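Local coordinates for sulfatase (Bacteroides fragilis CAG:558, PDB 6USS), which probably hydrolyses aryl sulfate esters, as a calcium-dependent gut bacterial member of the sulfatase family, at residues I37-D42 with V317-D322; A82-I87 with V356-I361; T160-K165 with Y256-A261. The protein carries 1 engineered substitution. All coordinates share one frame; numbering follows the deposited sequence.

How the contacts relate
The three contacts lie side by side on one mixed sheet, contact 1 between the other two. Contact 1 pairs strands 35-41 and 315-321 and ends at the calcium. Strand 315-321 passes the sheet on to strand 357-363 of contact 2, with a probable hydrogen bond from Phe319 N to Ile361 O (2.8 Å); strand 35-41 joins strand 253-258 of contact 3, with Met40 N 2.7 Å from Met257 O. The centre of contact 1 lies about 10 Å from that of contact 2 and about 9 Å from that of contact 3; the outer two do not touch. The side chain of Lys165 in contact 3 comes to about 4 Å from the calcium, that of Glu358 in contact 2 to about 8 Å.

Contact 1: I37-D42 with V317-D322; sequences ILFMVD and VIFMSD. With CA (calcium ion), chain C.
The calcium site lies at the carboxyl ends of two parallel strands, where Asp42 and Asp322 turn their carboxylates onto one ion. Asp42 gives one oxygen, OD1, 2.3 Å from the calcium; Asp322 grips unevenly with two, OD2 at 2.2 Å and OD1 at 2.8 Å. The carboxylate planes stand 59° apart, and the shared ion probably offsets the closeness of Asp42 OD1 to Asp322 OD2. Asp322 CG lies between its own backbone N and carbonyl carbon (chi1 77°), which swings the group toward Asp42. Asp43 and the engineered Cys88 also bind the ion; Arg92 bonds to both carboxylates, and Lys165 pairs with Asp42 OD2. Behind the site, backbone bonds alternate from Ile318 N to Ile37 O (2.7 Å) as far as Asp322 N to Val41 O (3.2 Å). On one face the Phe39 and Phe319 rings lie side by side but slid apart, planes at 20°, with Phe39 CD1 3.6 Å from Phe319 CE2; Val41 CG2 touches Phe319 CZ. On the other, the doubly bent Met40 lays CE on Met320 CG (3.7 Å). Metal ligands at the carboxyl ends of central parallel strands are typical of the alkaline phosphatase-like fold of sulfatases.

Contact 2: A82-I87 with V356-I361; sequences AYASSI and VREPMI
Tyr83 crosses Val356 and Arg357 at a slant where two antiparallel strands meet. Its CB starts beside Val356 O, and with CG anti to the carbonyl carbon (chi1 -67°) the ring is carried across toward the opposite strand. CD1 lies between Val356 O, slightly the nearer, and Val356 CG2 at 3.6 Å. One atom further, CE1 touches both Val356 CG2 and Arg357 CG (3.9 Å to the latter). Tyr83 OH ends over one face of the guanidinium, toward its rim, 3.8 Å from Arg357 NH2; ring and guanidinium planes are 61° apart. Glu353 holds this pair together, hydrogen-bonded to Tyr83 OH and in a salt bridge with Arg357 NH2, while Trp46 makes a cation-pi contact with the same arginine. The backbones beneath form a non-hydrogen-bonded pair at Tyr83 and Arg357, with a bond to either side: Glu358 N to Ala82 O at 2.9 Å, almost straight (174°), and Ala84 N to Val356 O at 3.1 Å, in the carbonyl plane. A water bridges Ala82 N and Glu358 O, donating to the carbonyl at 2.6 Å. On the face away from the tyrosine, Ala82 CB meets Met360 SD at 3.7 Å and Ala84 CB packs on Glu358 CG. Strand 357-363 runs between strands 77-83 and 315-321, touching Met320 through Glu358 and Met360; strand 422-427 of the four-stranded sheet packs Leu423 on Tyr83 and Trp425 on Val356, and Ile87 leads as N-cap into helix 88-97.

Contact 3: T160-K165 with Y256-A261; sequences TIHCGK and YMAHYA
His162 and Tyr256 lie side by side across two parallel strands, their rings meeting rim to rim with planes at 49°. Both carry CG trans to the backbone N (chi1 167° and 180°), which lays the rings alongside each other, pointing the same way. Tyr256 CD2 sits near the plane of the imidazole at its edge, 3.4 Å from His162 ND1. The Cys163 and Met257 side chains project from the other face of the sheet, where SG meets SD at 3.8 Å. Past the strand ends, Lys165 CB lies over the face of the Tyr260 ring, 3.9 Å from its centroid in a CH-pi contact; Lys165 CA and N lie over the same ring, N toward its rim. Backbone bonds hold the pairing, from Tyr256 N to Ile161 O, through Cys163 N to Tyr256 O and Ala258 N to Cys163 O, to the short Lys165 N to Ala258 O (2.6 Å). These are neighbouring parallel strands of the central sheet of the alkaline phosphatase-like fold, and both chains turn into loops at the end nearest the calcium. Gly164 has a positive phi, and its CA makes a CA-H...O contact of 3.1 Å with Ala258 O; that oxygen and the preceding carbonyl leave no room for a side chain here. Two further bonds hold the turn. His162 NE2 donates to Gly164 O at 2.8 Å, coming from above the carbonyl plane, and a water donates to Lys165 O while accepting from Tyr256 OH, 2.6 Å from each. Further out, Phe183 meets the His162 ring edge-to-face, and Tyr260 OH is hydrogen-bonded to Ala188 O. The extended Lys165 chain passes Arg92 and the engineered Cys88 of helix 88-97, bringing NZ to the calcium site and a hydrogen bond with Gly193 O.

Contact 1: I37-D42 with V317-D322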
loop_
_atom_site.group_PDB
_atom_site.type_symbol
_atom_site.label_atom_id
_atom_site.label_comp_id
_atom_site.label_asym_id
_atom_site.label_seq_id
_atom_site.Cartn_x
_atom_site.Cartn_y
_atom_site.Cartn_z
ATOM N N ILE A 37 17.401 -7.498 2.401
ATOM C CA ILE A 37 16.550 -8.616 2.022
ATOM C C ILE A 37 16.436 -9.554 3.215
ATOM O O ILE A 37 17.448 -10.085 3.700
ATOM C CB ILE A 37 17.088 -9.376 0.808
ATOM C CG1 ILE A 37 17.171 -8.477 -0.420
ATOM C CG2 ILE A 37 16.187 -10.575 0.524
ATOM C CD1 ILE A 37 17.862 -9.179 -1.594
ATOM N N LEU A 38 15.201 -9.761 3.677
ATOM C CA LEU A 38 14.851 -10.792 4.652
ATOM C C LEU A 38 14.262 -11.964 3.879
ATOM O O LEU A 38 13.146 -11.866 3.352
ATOM C CB LEU A 38 13.847 -10.257 5.673
ATOM C CG LEU A 38 13.303 -11.259 6.685
ATOM C CD1 LEU A 38 14.457 -11.908 7.443
ATOM C CD2 LEU A 38 12.359 -10.546 7.655
ATOM N N PHE A 39 15.019 -13.057 3.783
ATOM C CA PHE A 39 14.611 -14.251 3.036
ATOM C C PHE A 39 14.133 -15.246 4.089
ATOM O O PHE A 39 14.933 -15.763 4.881
ATOM C CB PHE A 39 15.776 -14.766 2.190
ATOM C CG PHE A 39 15.454 -15.919 1.258
ATOM C CD1 PHE A 39 15.450 -17.228 1.716
ATOM C CD2 PHE A 39 15.238 -15.702 -0.095
ATOM C CE1 PHE A 39 15.201 -18.295 0.843
ATOM C CE2 PHE A 39 14.986 -16.764 -0.975
ATOM C CZ PHE A 39 14.962 -18.056 -0.505
ATOM N N MET A 40 12.820 -15.480 4.119
ATOM C CA MET A 40 12.157 -16.278 5.149
ATOM C C MET A 40 11.568 -17.527 4.510
ATOM O O MET A 40 10.699 -17.432 3.631
ATOM C CB MET A 40 11.055 -15.478 5.853
ATOM C CG MET A 40 10.339 -16.243 6.952
ATOM S SD MET A 40 11.290 -16.470 8.483
ATOM C CE MET A 40 11.585 -14.761 8.927
ATOM N N VAL A 41 12.024 -18.691 4.967
ATOM C CA VAL A 41 11.484 -19.970 4.523
ATOM C C VAL A 41 10.463 -20.445 5.542
ATOM O O VAL A 41 10.578 -20.174 6.741
ATOM C CB VAL A 41 12.608 -21.003 4.332
ATOM C CG1 VAL A 41 12.068 -22.243 3.676
ATOM C CG2 VAL A 41 13.732 -20.390 3.513
ATOM N N ASP A 42 9.446 -21.152 5.066
ATOM C CA ASP A 42 8.370 -21.650 5.917
ATOM C C ASP A 42 8.628 -23.093 6.354
ATOM O O ASP A 42 8.938 -23.953 5.524
ATOM C CB ASP A 42 7.035 -21.573 5.181
ATOM C CG ASP A 42 5.875 -21.707 6.111
ATOM O OD1 ASP A 42 6.051 -21.328 7.289
ATOM O OD2 ASP A 42 4.798 -22.184 5.683
ATOM N N VAL A 317 21.595 -9.342 3.483
ATOM C CA VAL A 317 20.788 -10.527 3.245
ATOM C C VAL A 317 20.657 -11.265 4.568
ATOM O O VAL A 317 21.662 -11.631 5.191
ATOM C CB VAL A 317 21.409 -11.424 2.163
ATOM C CG1 VAL A 317 20.565 -12.678 1.960
ATOM C CG2 VAL A 317 21.589 -10.657 0.863
ATOM N N ILE A 318 19.419 -11.464 5.013
ATOM C CA ILE A 318 19.142 -12.230 6.219
ATOM C C ILE A 318 18.342 -13.455 5.820
ATOM O O ILE A 318 17.231 -13.336 5.290
ATOM C CB ILE A 318 18.389 -11.417 7.279
ATOM C CG1 ILE A 318 19.078 -10.081 7.563
ATOM C CG2 ILE A 318 18.320 -12.223 8.553
ATOM C CD1 ILE A 318 18.236 -9.117 8.391
ATOM N N PHE A 319 18.905 -14.625 6.084
ATOM C CA PHE A 319 18.246 -15.901 5.865
ATOM C C PHE A 319 17.663 -16.381 7.183
ATOM O O PHE A 319 18.352 -16.357 8.215
ATOM C CB PHE A 319 19.229 -16.937 5.320
ATOM C CG PHE A 319 18.584 -18.212 4.892
ATOM C CD1 PHE A 319 18.275 -19.197 5.823
ATOM C CD2 PHE A 319 18.310 -18.445 3.559
ATOM C CE1 PHE A 319 17.691 -20.385 5.425
ATOM C CE2 PHE A 319 17.717 -19.633 3.154
ATOM C CZ PHE A 319 17.408 -20.604 4.089
ATOM N N MET A 320 16.408 -16.834 7.143
ATOM C CA MET A 320 15.741 -17.257 8.362
ATOM C C MET A 320 14.639 -18.248 8.009
ATOM O O MET A 320 14.193 -18.331 6.863
ATOM C CB MET A 320 15.190 -16.043 9.115
ATOM C CG MET A 320 14.522 -16.358 10.438
ATOM S SD MET A 320 15.610 -17.279 11.526
ATOM C CE MET A 320 14.765 -17.056 13.096
ATOM N N SER A 321 14.223 -19.020 9.007
ATOM C CA SER A 321 13.047 -19.865 8.901
ATOM C C SER A 321 12.133 -19.580 10.084
ATOM O O SER A 321 12.584 -19.169 11.155
ATOM C CB SER A 321 13.414 -21.354 8.854
ATOM O OG SER A 321 12.235 -22.142 8.843
ATOM N N ASP A 322 10.838 -19.830 9.898
ATOM C CA ASP A 322 9.859 -19.391 10.883
ATOM C C ASP A 322 9.527 -20.430 11.951
ATOM O O ASP A 322 8.938 -20.054 12.966
ATOM C CB ASP A 322 8.565 -18.951 10.186
ATOM C CG ASP A 322 7.726 -20.122 9.727
ATOM O OD1 ASP A 322 8.299 -21.189 9.401
ATOM O OD2 ASP A 322 6.487 -19.981 9.725
HETATM CA CA CA C . 5.585 -22.007 9.433
#

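Contact 2: A82-I87 with V356-I361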
loop_
_atom_site.group_PDB
_atom_site.type_symbol
_atom_site.label_atom_id
_atom_site.label_comp_id
_atom_site.label_asym_id
_atom_site.label_seq_id
_atom_site.Cartn_x
_atom_site.Cartn_y
_atom_site.Cartn_z
ATOM N N ALA A 82 19.632 -19.712 16.846
ATOM C CA ALA A 82 18.571 -18.738 16.590
ATOM C C ALA A 82 17.198 -19.373 16.793
ATOM O O ALA A 82 16.935 -20.459 16.278
ATOM C CB ALA A 82 18.681 -18.178 15.165
ATOM N N TYR A 83 16.310 -18.676 17.513
ATOM C CA TYR A 83 14.999 -19.205 17.877
ATOM C C TYR A 83 13.835 -18.409 17.281
ATOM O O TYR A 83 13.875 -17.180 17.180
ATOM C CB TYR A 83 14.834 -19.263 19.405
ATOM C CG TYR A 83 15.758 -20.271 20.025
ATOM C CD1 TYR A 83 15.541 -21.633 19.852
ATOM C CD2 TYR A 83 16.878 -19.867 20.743
ATOM C CE1 TYR A 83 16.412 -22.577 20.399
ATOM C CE2 TYR A 83 17.747 -20.800 21.296
ATOM C CZ TYR A 83 17.511 -22.150 21.116
ATOM O OH TYR A 83 18.383 -23.059 21.662
ATOM N N ALA A 84 12.791 -19.139 16.900
ATOM C CA ALA A 84 11.467 -18.626 16.569
ATOM C C ALA A 84 10.460 -19.268 17.524
ATOM O O ALA A 84 10.841 -19.923 18.494
ATOM C CB ALA A 84 11.131 -18.912 15.106
ATOM N N SER A 85 9.169 -19.077 17.257
ATOM C CA SER A 85 8.168 -19.929 17.891
ATOM C C SER A 85 7.952 -21.183 17.047
ATOM O O SER A 85 8.494 -21.322 15.950
ATOM C CB SER A 85 6.845 -19.186 18.131
ATOM O OG SER A 85 7.016 -18.088 19.020
ATOM N N SER A 86 7.167 -22.118 17.576
ATOM C CA SER A 86 7.044 -23.417 16.925
ATOM C C SER A 86 5.971 -23.446 15.848
ATOM O O SER A 86 5.793 -24.486 15.209
ATOM C CB SER A 86 6.783 -24.516 17.960
ATOM O OG SER A 86 5.564 -24.325 18.637
ATOM N N ILE A 87 5.287 -22.325 15.607
ATOM C CA ILE A 87 4.146 -22.246 14.699
ATOM C C ILE A 87 4.218 -20.920 13.952
ATOM O O ILE A 87 4.652 -19.906 14.507
ATOM C CB ILE A 87 2.818 -22.392 15.487
ATOM C CG1 ILE A 87 2.628 -23.840 15.919
ATOM C CG2 ILE A 87 1.620 -21.904 14.693
ATOM C CD1 ILE A 87 2.522 -24.807 14.769
ATOM N N VAL A 356 11.820 -25.033 17.412
ATOM C CA VAL A 356 12.128 -23.612 17.571
ATOM C C VAL A 356 13.533 -23.221 17.120
ATOM O O VAL A 356 13.776 -22.027 16.861
ATOM C CB VAL A 356 11.895 -23.162 19.033
ATOM C CG1 VAL A 356 10.423 -23.259 19.386
ATOM C CG2 VAL A 356 12.754 -23.979 20.000
ATOM N N ARG A 357 14.507 -24.127 16.988
ATOM C CA ARG A 357 15.837 -23.734 16.529
ATOM C C ARG A 357 15.868 -23.694 15.001
ATOM O O ARG A 357 15.666 -24.720 14.348
ATOM C CB ARG A 357 16.910 -24.674 17.071
ATOM C CG ARG A 357 18.242 -23.946 17.228
ATOM C CD ARG A 357 19.431 -24.881 17.349
ATOM N NE ARG A 357 19.522 -25.455 18.679
ATOM C CZ ARG A 357 20.610 -25.405 19.444
ATOM N NH1 ARG A 357 21.706 -24.801 18.996
ATOM N NH2 ARG A 357 20.599 -25.964 20.656
ATOM N N GLU A 358 16.159 -22.495 14.430
ATOM C CA GLU A 358 16.041 -22.166 13.013
ATOM C C GLU A 358 17.398 -21.905 12.359
ATOM O O GLU A 358 18.314 -21.387 12.997
ATOM C CB GLU A 358 15.166 -20.917 12.832
ATOM C CG GLU A 358 13.788 -21.028 13.444
ATOM C CD GLU A 358 13.129 -22.340 13.074
ATOM O OE1 GLU A 358 12.711 -23.066 14.002
ATOM O OE2 GLU A 358 13.056 -22.645 11.857
ATOM N N PRO A 359 17.547 -22.221 11.078
ATOM C CA PRO A 359 18.778 -21.844 10.364
ATOM C C PRO A 359 18.778 -20.359 10.037
ATOM O O PRO A 359 17.804 -19.838 9.486
ATOM C CB PRO A 359 18.723 -22.692 9.092
ATOM C CG PRO A 359 17.234 -22.918 8.876
ATOM C CD PRO A 359 16.665 -23.074 10.263
ATOM N N MET A 360 19.880 -19.678 10.359
ATOM C CA MET A 360 19.919 -18.233 10.192
ATOM C C MET A 360 21.297 -17.800 9.720
ATOM O O MET A 360 22.322 -18.256 10.237
ATOM C CB MET A 360 19.546 -17.518 11.489
ATOM C CG MET A 360 19.527 -16.008 11.394
ATOM S SD MET A 360 19.234 -15.277 13.017
ATOM C CE MET A 360 19.743 -13.592 12.705
ATOM N N ILE A 361 21.312 -16.917 8.726
ATOM C CA ILE A 361 22.541 -16.450 8.095
ATOM C C ILE A 361 22.410 -14.956 7.842
ATOM O O ILE A 361 21.335 -14.472 7.469
ATOM C CB ILE A 361 22.827 -17.187 6.769
ATOM C CG1 ILE A 361 22.709 -18.706 6.934
ATOM C CG2 ILE A 361 24.193 -16.819 6.256
ATOM C CD1 ILE A 361 22.961 -19.471 5.640
HETATM O O HOH W 1 20.220 -21.796 14.722
#

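Contact 3: T160-K165 with Y256-A261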
loop_
_atom_site.group_PDB
_atom_site.type_symbol
_atom_site.label_atom_id
_atom_site.label_comp_id
_atom_site.label_asym_id
_atom_site.label_seq_id
_atom_site.Cartn_x
_atom_site.Cartn_y
_atom_site.Cartn_z
ATOM N N THR A 160 9.354 -0.598 0.194
ATOM C CA THR A 160 9.095 -1.848 0.903
ATOM C C THR A 160 8.340 -2.824 0.012
ATOM O O THR A 160 7.295 -2.476 -0.552
ATOM C CB THR A 160 8.293 -1.573 2.171
ATOM O OG1 THR A 160 7.120 -0.833 1.827
ATOM C CG2 THR A 160 9.110 -0.735 3.124
ATOM N N ILE A 161 8.862 -4.042 -0.102
ATOM C CA ILE A 161 8.310 -5.066 -0.981
ATOM C C ILE A 161 8.034 -6.315 -0.160
ATOM O O ILE A 161 8.927 -6.804 0.543
ATOM C CB ILE A 161 9.273 -5.416 -2.131
ATOM C CG1 ILE A 161 9.688 -4.171 -2.899
ATOM C CG2 ILE A 161 8.657 -6.463 -3.043
ATOM C CD1 ILE A 161 10.872 -4.401 -3.793
ATOM N N HIS A 162 6.809 -6.840 -0.273
ATOM C CA HIS A 162 6.440 -8.142 0.270
ATOM C C HIS A 162 6.194 -9.151 -0.850
ATOM O O HIS A 162 5.445 -8.879 -1.802
ATOM C CB HIS A 162 5.182 -8.094 1.142
ATOM C CG HIS A 162 4.646 -9.458 1.441
ATOM N ND1 HIS A 162 5.148 -10.249 2.456
ATOM C CD2 HIS A 162 3.745 -10.224 0.782
ATOM C CE1 HIS A 162 4.527 -11.418 2.450
ATOM N NE2 HIS A 162 3.671 -11.428 1.444
ATOM N N CYS A 163 6.771 -10.340 -0.697
ATOM C CA CYS A 163 6.655 -11.377 -1.709
ATOM C C CYS A 163 6.488 -12.728 -1.032
ATOM O O CYS A 163 7.398 -13.186 -0.326
ATOM C CB CYS A 163 7.889 -11.368 -2.610
ATOM S SG CYS A 163 7.821 -12.634 -3.905
ATOM N N GLY A 164 5.333 -13.358 -1.250
ATOM C CA GLY A 164 5.076 -14.671 -0.678
ATOM C C GLY A 164 4.095 -14.729 0.487
ATOM O O GLY A 164 3.069 -14.039 0.489
ATOM N N LYS A 165 4.405 -15.573 1.472
ATOM C CA LYS A 165 3.512 -15.818 2.600
ATOM C C LYS A 165 3.523 -14.639 3.566
ATOM O O LYS A 165 4.566 -14.301 4.133
ATOM C CB LYS A 165 3.925 -17.095 3.325
ATOM C CG LYS A 165 3.425 -17.200 4.749
ATOM C CD LYS A 165 3.336 -18.657 5.161
ATOM C CE LYS A 165 3.141 -18.789 6.662
ATOM N NZ LYS A 165 3.288 -20.203 7.081
ATOM N N TYR A 256 10.902 -8.372 1.682
ATOM C CA TYR A 256 10.569 -9.495 2.564
ATOM C C TYR A 256 10.228 -10.678 1.671
ATOM O O TYR A 256 9.082 -10.864 1.257
ATOM C CB TYR A 256 9.410 -9.152 3.497
ATOM C CG TYR A 256 8.980 -10.267 4.455
ATOM C CD1 TYR A 256 9.913 -11.072 5.113
ATOM C CD2 TYR A 256 7.629 -10.486 4.727
ATOM C CE1 TYR A 256 9.505 -12.084 6.015
ATOM C CE2 TYR A 256 7.217 -11.476 5.616
ATOM C CZ TYR A 256 8.157 -12.274 6.260
ATOM O OH TYR A 256 7.711 -13.251 7.134
ATOM N N MET A 257 11.239 -11.489 1.364
ATOM C CA MET A 257 11.058 -12.667 0.513
ATOM C C MET A 257 10.643 -13.829 1.403
ATOM O O MET A 257 11.481 -14.508 1.990
ATOM C CB MET A 257 12.339 -12.973 -0.250
ATOM C CG MET A 257 12.194 -14.066 -1.284
ATOM S SD MET A 257 11.310 -13.447 -2.725
ATOM C CE MET A 257 11.005 -14.967 -3.641
ATOM N N ALA A 258 9.331 -14.061 1.506
ATOM C CA ALA A 258 8.773 -15.040 2.440
ATOM C C ALA A 258 8.150 -16.191 1.652
ATOM O O ALA A 258 6.988 -16.121 1.258
ATOM C CB ALA A 258 7.753 -14.381 3.369
ATOM N N HIS A 259 8.923 -17.260 1.456
ATOM C CA HIS A 259 8.498 -18.382 0.626
ATOM C C HIS A 259 7.306 -19.118 1.229
ATOM O O HIS A 259 7.129 -19.174 2.452
ATOM C CB HIS A 259 9.648 -19.372 0.425
ATOM C CG HIS A 259 10.528 -19.012 -0.718
ATOM N ND1 HIS A 259 10.175 -19.259 -2.025
ATOM C CD2 HIS A 259 11.723 -18.378 -0.762
ATOM C CE1 HIS A 259 11.119 -18.801 -2.828
ATOM N NE2 HIS A 259 12.072 -18.265 -2.085
ATOM N N TYR A 260 6.476 -19.679 0.347
ATOM C CA TYR A 260 5.503 -20.657 0.816
ATOM C C TYR A 260 6.159 -22.013 1.056
ATOM O O TYR A 260 5.717 -22.763 1.935
ATOM C CB TYR A 260 4.343 -20.781 -0.175
ATOM C CG TYR A 260 3.378 -19.636 -0.078
ATOM C CD1 TYR A 260 2.424 -19.603 0.922
ATOM C CD2 TYR A 260 3.430 -18.581 -0.973
ATOM C CE1 TYR A 260 1.550 -18.552 1.034
ATOM C CE2 TYR A 260 2.560 -17.510 -0.874
ATOM C CZ TYR A 260 1.610 -17.500 0.137
ATOM O OH TYR A 260 0.706 -16.458 0.258
ATOM N N ALA A 261 7.199 -22.341 0.282
ATOM C CA ALA A 261 8.046 -23.488 0.586
ATOM C C ALA A 261 8.654 -23.323 1.976
ATOM O O ALA A 261 9.041 -22.219 2.366
ATOM C CB ALA A 261 9.145 -23.609 -0.469
HETATM O O HOH W 2 5.250 -13.886 6.636
#